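Local coordinates for protein SusD homolog (Bacteroides thetaiotaomicron VPI-5482, PDB 3IV0) that probably binds glycans at the outer membrane, as SusD-family proteins do, for uptake by a partner transporter, although its own ligand is not known, at residues A[36-41]-A[276-281]; A[93-98]-A[132-137]; A[265-270]-A[361-366]. One frame throughout, in Å; residues are numbered along the deposited sequence.

Contact 1 of 3, residues A[36-41]-A[276-281]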
loop_
_atom_site.group_PDB
_atom_site.type_symbol
_atom_site.label_atom_id
_atom_site.label_comp_id
_atom_site.label_asym_id
_atom_site.label_seq_id
_atom_site.Cartn_x
_atom_site.Cartn_y
_atom_site.Cartn_z
ATOM N N ALA A 36 -3.937 11.209 5.162
ATOM C CA ALA A 36 -4.865 10.101 5.398
ATOM C C ALA A 36 -4.156 8.798 5.698
ATOM O O ALA A 36 -4.727 7.931 6.386
ATOM C CB ALA A 36 -5.728 9.919 4.191
ATOM N N THR A 37 -2.967 8.608 5.163
ATOM C CA THR A 37 -2.285 7.313 5.219
ATOM C C THR A 37 -1.174 7.216 6.240
ATOM O O THR A 37 -0.963 6.134 6.803
ATOM C CB THR A 37 -1.696 6.978 3.839
ATOM O OG1 THR A 37 -0.898 8.069 3.393
ATOM C CG2 THR A 37 -2.789 6.663 2.816
HETATM N N MSE A 38 -0.460 8.339 6.465
HETATM C CA MSE A 38 0.811 8.409 7.213
HETATM C C MSE A 38 0.950 9.513 8.236
HETATM O O MSE A 38 1.665 9.310 9.216
HETATM C CB MSE A 38 1.999 8.517 6.235
HETATM C CG MSE A 38 2.144 7.386 5.197
HETATM SE SE MSE A 38 2.460 5.630 5.960
HETATM C CE MSE A 38 4.154 6.025 6.809
ATOM N N SER A 39 0.442 10.703 7.937
ATOM C CA SER A 39 0.828 11.876 8.711
ATOM C C SER A 39 -0.182 12.307 9.744
ATOM O O SER A 39 0.226 12.915 10.732
ATOM C CB SER A 39 1.241 13.024 7.787
ATOM O OG SER A 39 2.435 12.712 7.103
ATOM N N GLN A 40 -1.460 12.023 9.534
ATOM C CA GLN A 40 -2.482 12.337 10.529
ATOM C C GLN A 40 -3.100 11.078 11.141
ATOM O O GLN A 40 -3.857 11.191 12.090
ATOM C CB GLN A 40 -3.572 13.245 9.924
ATOM C CG GLN A 40 -3.061 14.673 9.567
ATOM C CD GLN A 40 -4.112 15.644 8.922
ATOM O OE1 GLN A 40 -5.097 15.246 8.294
ATOM N NE2 GLN A 40 -3.849 16.946 9.057
ATOM N N ARG A 41 -2.877 9.923 10.491
ATOM C CA ARG A 41 -3.365 8.588 10.940
ATOM C C ARG A 41 -2.313 7.547 10.572
ATOM O O ARG A 41 -1.709 7.638 9.503
ATOM C CB ARG A 41 -4.647 8.156 10.211
ATOM C CG ARG A 41 -5.869 8.925 10.502
ATOM C CD ARG A 41 -5.999 10.155 9.592
ATOM N NE ARG A 41 -7.122 11.012 9.973
ATOM C CZ ARG A 41 -8.385 10.779 9.610
ATOM N NH1 ARG A 41 -8.673 9.732 8.852
ATOM N NH2 ARG A 41 -9.370 11.580 10.017
ATOM N N GLU A 276 7.832 17.714 6.700
ATOM C CA GLU A 276 6.840 16.776 6.164
ATOM C C GLU A 276 7.202 15.422 6.755
ATOM O O GLU A 276 8.016 14.671 6.192
ATOM C CB GLU A 276 6.904 16.769 4.657
ATOM C CG GLU A 276 6.374 18.061 4.052
ATOM C CD GLU A 276 6.599 18.158 2.556
ATOM O OE1 GLU A 276 7.743 17.928 2.117
ATOM O OE2 GLU A 276 5.630 18.492 1.825
ATOM N N ILE A 277 6.673 15.170 7.937
ATOM C CA ILE A 277 7.083 14.049 8.764
ATOM C C ILE A 277 5.899 13.165 9.062
ATOM O O ILE A 277 4.864 13.605 9.514
ATOM C CB ILE A 277 7.692 14.534 10.100
ATOM C CG1 ILE A 277 8.751 15.599 9.818
ATOM C CG2 ILE A 277 8.345 13.402 10.882
ATOM C CD1 ILE A 277 9.445 16.155 11.074
ATOM N N PHE A 278 6.067 11.878 8.808
ATOM C CA PHE A 278 5.033 10.919 9.125
ATOM C C PHE A 278 4.931 10.774 10.629
ATOM O O PHE A 278 5.907 10.945 11.312
ATOM C CB PHE A 278 5.378 9.562 8.532
ATOM C CG PHE A 278 5.562 9.548 6.993
ATOM C CD1 PHE A 278 4.873 10.422 6.135
ATOM C CD2 PHE A 278 6.384 8.576 6.416
ATOM C CE1 PHE A 278 5.043 10.329 4.778
ATOM C CE2 PHE A 278 6.550 8.481 5.057
ATOM C CZ PHE A 278 5.888 9.357 4.227
HETATM N N MSE A 279 3.780 10.364 11.126
HETATM C CA MSE A 279 3.703 9.967 12.515
HETATM C C MSE A 279 4.650 8.814 12.768
HETATM O O MSE A 279 4.746 7.894 11.952
HETATM C CB MSE A 279 2.309 9.497 12.836
HETATM C CG MSE A 279 1.332 10.566 12.926
HETATM SE SE MSE A 279 -0.486 9.936 13.233
HETATM C CE MSE A 279 -0.187 9.088 14.815
HETATM N N MSE A 280 5.345 8.844 13.891
HETATM C CA MSE A 280 6.199 7.765 14.264
HETATM C C MSE A 280 5.447 6.421 14.211
HETATM O O MSE A 280 5.949 5.437 13.654
HETATM C CB MSE A 280 6.723 8.037 15.662
HETATM C CG MSE A 280 7.672 7.030 16.102
HETATM SE SE MSE A 280 8.697 7.564 17.647
HETATM C CE MSE A 280 9.251 8.743 17.091
ATOM N N ASN A 281 4.249 6.393 14.774
ATOM C CA ASN A 281 3.459 5.167 14.881
ATOM C C ASN A 281 2.910 4.703 13.521
ATOM O O ASN A 281 2.446 3.589 13.369
ATOM C CB ASN A 281 2.332 5.373 15.907
ATOM C CG ASN A 281 1.673 4.103 16.379
ATOM O OD1 ASN A 281 2.303 3.023 16.576
ATOM N ND2 ASN A 281 0.406 4.219 16.615
HETATM O O HOH W 1 2.764 13.909 11.144
#
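Met38 folds over one face of the Phe278 ring and, in the same residue, offers its carbonyl to the backbone N of Met279. Its CB makes a CH-pi contact, 3.9 Å from the centroid of the Phe278 ring, and its selenium, the residue being selenomethionine, stands farther above the same face in a Met-aromatic arrangement. Bends at chi2 and chi3 (both -63°) curl the Met38 chain back, which brings its CE within 3.4 Å of Phe278 CD2. At the edge of the ring, in its plane, lies Ser39 OG, 3.5 Å from Phe278 CD1. Next to the ring, Met279 N donates to Met38 O at 3.0 Å. One water donates to both Ser39 O and Ile277 O, tying two carbonyls that could not bond each other. The side chain of Met279, also selenomethionine, passes Ser39 O with its CG and sets its SE 3.5 Å from Gln40 C. The contact thus fastens the C-terminal end of helix 19-39 to the loop that follows strand 264-268. Ile268 of that strand touches both Met38 and Phe278, and Arg41 forms a salt bridge with Asp93 at the start of helix 93-108.

Contact 2 of 3, residues A[93-98]-A[132-137]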
loop_
_atom_site.group_PDB
_atom_site.type_symbol
_atom_site.label_atom_id
_atom_site.label_comp_id
_atom_site.label_asym_id
_atom_site.label_seq_id
_atom_site.Cartn_x
_atom_site.Cartn_y
_atom_site.Cartn_z
ATOM N N ASP A 93 -12.835 10.765 5.944
ATOM C CA ASP A 93 -12.871 12.197 5.635
ATOM C C ASP A 93 -11.650 12.733 4.920
ATOM O O ASP A 93 -11.797 13.517 3.972
ATOM C CB ASP A 93 -13.156 13.055 6.911
ATOM C CG ASP A 93 -12.084 12.930 7.988
ATOM O OD1 ASP A 93 -11.492 11.845 8.150
ATOM O OD2 ASP A 93 -11.821 13.935 8.714
ATOM N N VAL A 94 -10.450 12.363 5.340
ATOM C CA VAL A 94 -9.266 12.941 4.728
ATOM C C VAL A 94 -9.050 12.412 3.320
ATOM O O VAL A 94 -8.692 13.161 2.422
ATOM C CB VAL A 94 -8.034 12.735 5.588
ATOM C CG1 VAL A 94 -6.807 13.401 4.919
ATOM C CG2 VAL A 94 -8.273 13.321 6.999
ATOM N N PHE A 95 -9.335 11.135 3.078
ATOM C CA PHE A 95 -9.318 10.630 1.698
ATOM C C PHE A 95 -10.333 11.385 0.847
ATOM O O PHE A 95 -10.044 11.695 -0.326
ATOM C CB PHE A 95 -9.663 9.127 1.655
ATOM C CG PHE A 95 -8.570 8.235 2.180
ATOM C CD1 PHE A 95 -7.415 8.032 1.436
ATOM C CD2 PHE A 95 -8.721 7.546 3.373
ATOM C CE1 PHE A 95 -6.433 7.188 1.914
ATOM C CE2 PHE A 95 -7.725 6.719 3.829
ATOM C CZ PHE A 95 -6.626 6.531 3.101
ATOM N N TYR A 96 -11.535 11.656 1.384
ATOM C CA TYR A 96 -12.489 12.417 0.571
ATOM C C TYR A 96 -12.070 13.882 0.345
ATOM O O TYR A 96 -12.450 14.461 -0.675
ATOM C CB TYR A 96 -13.918 12.336 1.137
ATOM C CG TYR A 96 -14.619 11.071 0.707
ATOM C CD1 TYR A 96 -15.058 10.903 -0.591
ATOM C CD2 TYR A 96 -14.779 10.027 1.581
ATOM C CE1 TYR A 96 -15.632 9.744 -0.985
ATOM C CE2 TYR A 96 -15.371 8.869 1.198
ATOM C CZ TYR A 96 -15.805 8.732 -0.076
ATOM O OH TYR A 96 -16.379 7.528 -0.429
ATOM N N THR A 97 -11.255 14.447 1.213
ATOM C CA THR A 97 -10.670 15.763 0.917
ATOM C C THR A 97 -9.820 15.665 -0.353
ATOM O O THR A 97 -9.923 16.521 -1.229
ATOM C CB THR A 97 -9.837 16.292 2.091
ATOM O OG1 THR A 97 -10.652 16.400 3.258
ATOM C CG2 THR A 97 -9.202 17.680 1.783
ATOM N N ALA A 98 -8.962 14.646 -0.461
ATOM C CA ALA A 98 -8.199 14.398 -1.662
ATOM C C ALA A 98 -9.087 14.215 -2.881
ATOM O O ALA A 98 -8.844 14.789 -3.942
ATOM C CB ALA A 98 -7.260 13.172 -1.460
ATOM N N SER A 132 -8.295 7.982 -8.007
ATOM C CA SER A 132 -8.408 6.529 -8.091
ATOM C C SER A 132 -7.682 5.829 -6.967
ATOM O O SER A 132 -8.211 4.849 -6.395
ATOM C CB SER A 132 -7.924 5.996 -9.422
ATOM O OG SER A 132 -8.646 6.630 -10.481
ATOM N N LEU A 133 -6.491 6.303 -6.629
ATOM C CA LEU A 133 -5.742 5.711 -5.532
ATOM C C LEU A 133 -6.467 5.860 -4.209
ATOM O O LEU A 133 -6.527 4.953 -3.398
ATOM C CB LEU A 133 -4.342 6.322 -5.435
ATOM C CG LEU A 133 -3.401 5.661 -4.450
ATOM C CD1 LEU A 133 -3.033 4.226 -4.853
ATOM C CD2 LEU A 133 -2.117 6.483 -4.372
ATOM N N SER A 134 -7.068 7.035 -3.999
ATOM C CA SER A 134 -7.821 7.305 -2.772
ATOM C C SER A 134 -9.042 6.405 -2.711
ATOM O O SER A 134 -9.301 5.807 -1.649
ATOM C CB SER A 134 -8.223 8.778 -2.702
ATOM O OG SER A 134 -7.074 9.617 -2.625
ATOM N N TYR A 135 -9.817 6.324 -3.804
ATOM C CA TYR A 135 -10.963 5.431 -3.823
ATOM C C TYR A 135 -10.523 3.993 -3.572
ATOM O O TYR A 135 -11.170 3.251 -2.815
ATOM C CB TYR A 135 -11.737 5.504 -5.159
ATOM C CG TYR A 135 -12.801 6.591 -5.136
ATOM C CD1 TYR A 135 -13.827 6.537 -4.227
ATOM C CD2 TYR A 135 -12.770 7.639 -6.023
ATOM C CE1 TYR A 135 -14.803 7.517 -4.182
ATOM C CE2 TYR A 135 -13.741 8.631 -5.983
ATOM C CZ TYR A 135 -14.727 8.566 -5.047
ATOM O OH TYR A 135 -15.729 9.546 -4.972
ATOM N N PHE A 136 -9.445 3.553 -4.205
ATOM C CA PHE A 136 -8.945 2.200 -3.971
ATOM C C PHE A 136 -8.605 1.984 -2.522
ATOM O O PHE A 136 -9.000 0.959 -1.952
ATOM C CB PHE A 136 -7.750 1.912 -4.841
ATOM C CG PHE A 136 -7.145 0.547 -4.625
ATOM C CD1 PHE A 136 -7.884 -0.596 -4.870
ATOM C CD2 PHE A 136 -5.832 0.415 -4.248
ATOM C CE1 PHE A 136 -7.310 -1.858 -4.725
ATOM C CE2 PHE A 136 -5.256 -0.871 -4.076
ATOM C CZ PHE A 136 -6.027 -1.989 -4.320
ATOM N N PHE A 137 -7.904 2.919 -1.899
ATOM C CA PHE A 137 -7.532 2.745 -0.500
ATOM C C PHE A 137 -8.746 2.664 0.406
ATOM O O PHE A 137 -8.769 1.879 1.390
ATOM C CB PHE A 137 -6.610 3.892 -0.055
ATOM C CG PHE A 137 -5.139 3.575 -0.197
ATOM C CD1 PHE A 137 -4.629 3.034 -1.353
ATOM C CD2 PHE A 137 -4.277 3.822 0.850
ATOM C CE1 PHE A 137 -3.287 2.732 -1.446
ATOM C CE2 PHE A 137 -2.934 3.517 0.764
ATOM C CZ PHE A 137 -2.446 2.979 -0.403
#
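A buried antiparallel helix pair brings Phe95, Tyr96 and Ala98 of helix 93-108 against Ser134, Tyr135 and Phe137 of helix 117-142, joining the start of the first helix to the later part of the second within the helical region that carries the SusD-like N-terminal sequence. The two short axes approach to 9.2 Å at an angle of 159°, and no hydrogen bond joins the segments: the interface is made by van der Waals contact. At its middle a small side chain faces the other helix. Ser134 CB lies 4.2 Å from Phe95 O, and Ser134 OG rests 3.7 Å from Ala98 CB. With OG anti to the carbonyl carbon (chi1 -64°), the hydroxyl can reach back one turn to Met130 O, a bond within the helix that satisfies this buried group. Larger groups flank this position. The Phe95 ring reaches across with CE1, 3.8 Å from Phe137 CB, and the two side chains pass at a slant. Farther round, the Tyr96 and Tyr135 side chains cross at about a right angle, their CE1 atoms 4.0 Å apart. Their hydroxyls serve other partners, Tyr96 OH bonding to Pro146 O and Tyr135 OH to Tyr148 O, so both hydroxyls are tied to the chain just after helix 117-142. Around the pair, helix 19-39 brings Ala36 against Phe95 and sets the Phe33 ring edge-to-face with Phe137, while helix 202-219 packs on helix 117-142 through Leu208 and Ile212, which touch Phe136.

Contact 3 of 3, residues A[265-270]-A[361-366]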
loop_
_atom_site.group_PDB
_atom_site.type_symbol
_atom_site.label_atom_id
_atom_site.label_comp_id
_atom_site.label_asym_id
_atom_site.label_seq_id
_atom_site.Cartn_x
_atom_site.Cartn_y
_atom_site.Cartn_z
ATOM N N LEU A 265 7.664 2.538 -7.728
ATOM C CA LEU A 265 6.607 2.840 -8.690
ATOM C C LEU A 265 5.700 3.938 -8.125
ATOM O O LEU A 265 5.271 4.801 -8.908
ATOM C CB LEU A 265 5.798 1.597 -9.098
ATOM C CG LEU A 265 6.600 0.553 -9.872
ATOM C CD1 LEU A 265 5.733 -0.674 -10.141
ATOM C CD2 LEU A 265 7.194 1.088 -11.145
ATOM N N PHE A 266 5.313 3.919 -6.856
ATOM C CA PHE A 266 4.609 5.069 -6.264
ATOM C C PHE A 266 5.002 5.122 -4.822
ATOM O O PHE A 266 5.004 4.089 -4.122
ATOM C CB PHE A 266 3.083 5.045 -6.445
ATOM C CG PHE A 266 2.449 6.311 -5.972
ATOM C CD1 PHE A 266 2.743 7.495 -6.646
ATOM C CD2 PHE A 266 1.737 6.378 -4.808
ATOM C CE1 PHE A 266 2.263 8.697 -6.178
ATOM C CE2 PHE A 266 1.267 7.591 -4.329
ATOM C CZ PHE A 266 1.547 8.754 -5.022
ATOM N N GLU A 267 5.281 6.324 -4.332
ATOM C CA GLU A 267 5.754 6.574 -2.972
ATOM C C GLU A 267 5.070 7.799 -2.401
ATOM O O GLU A 267 4.736 8.710 -3.143
ATOM C CB GLU A 267 7.283 6.778 -2.977
ATOM C CG GLU A 267 8.013 5.726 -3.775
ATOM C CD GLU A 267 9.499 5.991 -3.932
ATOM O OE1 GLU A 267 10.007 7.013 -3.427
ATOM O OE2 GLU A 267 10.137 5.159 -4.615
ATOM N N ILE A 268 4.862 7.781 -1.091
ATOM C CA ILE A 268 4.382 8.922 -0.332
ATOM C C ILE A 268 5.603 9.623 0.226
ATOM O O ILE A 268 6.452 9.001 0.862
ATOM C CB ILE A 268 3.454 8.458 0.824
ATOM C CG1 ILE A 268 2.228 7.691 0.306
ATOM C CG2 ILE A 268 2.964 9.669 1.646
ATOM C CD1 ILE A 268 1.528 6.785 1.344
ATOM N N ALA A 269 5.740 10.929 -0.021
ATOM C CA ALA A 269 6.939 11.654 0.297
ATOM C C ALA A 269 7.054 11.971 1.782
ATOM O O ALA A 269 6.111 12.468 2.395
ATOM C CB ALA A 269 6.951 12.991 -0.512
ATOM N N GLN A 270 8.221 11.677 2.349
ATOM C CA GLN A 270 8.621 12.223 3.636
ATOM C C GLN A 270 9.787 13.169 3.390
ATOM O O GLN A 270 10.655 12.907 2.562
ATOM C CB GLN A 270 9.063 11.123 4.624
ATOM C CG GLN A 270 8.734 11.469 6.053
ATOM C CD GLN A 270 9.170 10.457 7.082
ATOM O OE1 GLN A 270 9.872 9.463 6.791
ATOM N NE2 GLN A 270 8.767 10.695 8.285
ATOM N N ASN A 361 10.740 7.850 2.184
ATOM C CA ASN A 361 9.357 7.814 1.670
ATOM C C ASN A 361 8.705 6.500 2.036
ATOM O O ASN A 361 9.384 5.508 2.216
ATOM C CB ASN A 361 9.347 7.966 0.135
ATOM C CG ASN A 361 9.931 9.261 -0.356
ATOM O OD1 ASN A 361 10.083 10.227 0.395
ATOM N ND2 ASN A 361 10.271 9.288 -1.625
ATOM N N GLN A 362 7.386 6.472 2.114
ATOM C CA GLN A 362 6.660 5.226 2.245
ATOM C C GLN A 362 6.501 4.667 0.859
ATOM O O GLN A 362 5.977 5.333 -0.050
ATOM C CB GLN A 362 5.299 5.449 2.901
ATOM C CG GLN A 362 4.399 4.215 2.899
ATOM C CD GLN A 362 4.781 3.119 3.861
ATOM O OE1 GLN A 362 5.409 3.357 4.878
ATOM N NE2 GLN A 362 4.378 1.890 3.530
ATOM N N ILE A 363 6.918 3.412 0.668
ATOM C CA ILE A 363 6.913 2.822 -0.667
ATOM C C ILE A 363 5.628 2.068 -0.934
ATOM O O ILE A 363 5.494 0.900 -0.499
ATOM C CB ILE A 363 8.079 1.875 -0.892
ATOM C CG1 ILE A 363 9.415 2.553 -0.533
ATOM C CG2 ILE A 363 8.128 1.439 -2.353
ATOM C CD1 ILE A 363 9.729 3.931 -1.225
ATOM N N VAL A 364 4.672 2.684 -1.632
ATOM C CA VAL A 364 3.348 2.127 -1.791
ATOM C C VAL A 364 3.375 0.990 -2.802
ATOM O O VAL A 364 2.854 -0.115 -2.523
ATOM C CB VAL A 364 2.345 3.219 -2.220
ATOM C CG1 VAL A 364 0.956 2.603 -2.519
ATOM C CG2 VAL A 364 2.214 4.275 -1.130
ATOM N N PHE A 365 3.950 1.222 -3.959
ATOM C CA PHE A 365 4.094 0.222 -5.001
ATOM C C PHE A 365 5.533 0.251 -5.436
ATOM O O PHE A 365 6.102 1.326 -5.688
ATOM C CB PHE A 365 3.217 0.537 -6.209
ATOM C CG PHE A 365 1.734 0.619 -5.917
ATOM C CD1 PHE A 365 1.059 -0.375 -5.200
ATOM C CD2 PHE A 365 0.985 1.690 -6.443
ATOM C CE1 PHE A 365 -0.283 -0.290 -4.975
ATOM C CE2 PHE A 365 -0.393 1.756 -6.208
ATOM C CZ PHE A 365 -1.003 0.777 -5.452
ATOM N N ARG A 366 6.153 -0.912 -5.584
ATOM C CA ARG A 366 7.480 -0.938 -6.189
ATOM C C ARG A 366 7.644 -2.096 -7.164
ATOM O O ARG A 366 6.775 -2.985 -7.269
ATOM C CB ARG A 366 8.597 -0.917 -5.172
ATOM C CG ARG A 366 8.652 -2.108 -4.292
ATOM C CD ARG A 366 9.877 -2.007 -3.357
ATOM N NE ARG A 366 9.803 -2.995 -2.284
ATOM C CZ ARG A 366 10.507 -4.128 -2.245
ATOM N NH1 ARG A 366 11.326 -4.483 -3.205
ATOM N NH2 ARG A 366 10.375 -4.920 -1.203
#
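Asn361 joins two partners through the two ends of its amide, closing one end of a short antiparallel ribbon. Its ND2 donates almost straight to Glu267 OE1 (2.9 Å, 174°), which lies in the amide plane, while Asn361 OD1 accepts from Gln270 N at 3.1 Å. With CG beside its own backbone N, chi1 -61° sets the amide past Ile268 O, between Glu267 OE1 and Gln270 N. Glu267 extends beyond CG alongside Ile363, whose CD1 lies 3.4 Å from Glu267 CD. On the face of the ribbon that carries Phe266 and Ile268, Ile268 CD1 meets Val364 CG2 at 3.6 Å, and Phe266 lies beside Val364, its CD2 4.1 Å from Val364 CB. Classic beta bulges shift the register here: Phe365 O accepts from Leu265 N and Phe266 N, both on the same face of its plane, and Phe266 O takes a straight bond from Phe365 N and a weak one from Val364 N. Were Asn361 replaced by an alanine, Gln270 N would probably lose its side-chain acceptor and Glu267 OE1 one of its donors, with Gly260 N remaining. The chemistry implies a buried carboxylate whose charge is likely to be eased by the neutral N-H groups of Asn361 ND2 and Gly260 N.

Contacts 2 and 3 are buried and contact 1 is partly exposed. Contact 3 is the most central and is knit by backbone bonds; contact 2, whose touching residues are all buried, has no hydrogen bond between its segments and rests on van der Waals packing; contact 1 mixes a selenium-aromatic contact with a water bridge. Contacts 1 and 3 share the chain around strand 264-268, with Thr37 OG1 3.4 Å from Ile268 CD1, and their segments alternate along the sequence. Contact 2 is nested inside the loop closed by contact 1, and both draw on helix 93-108. Leu133 packs on Phe266 and Phe365, setting the apolar face of the ribbon against helix 117-142.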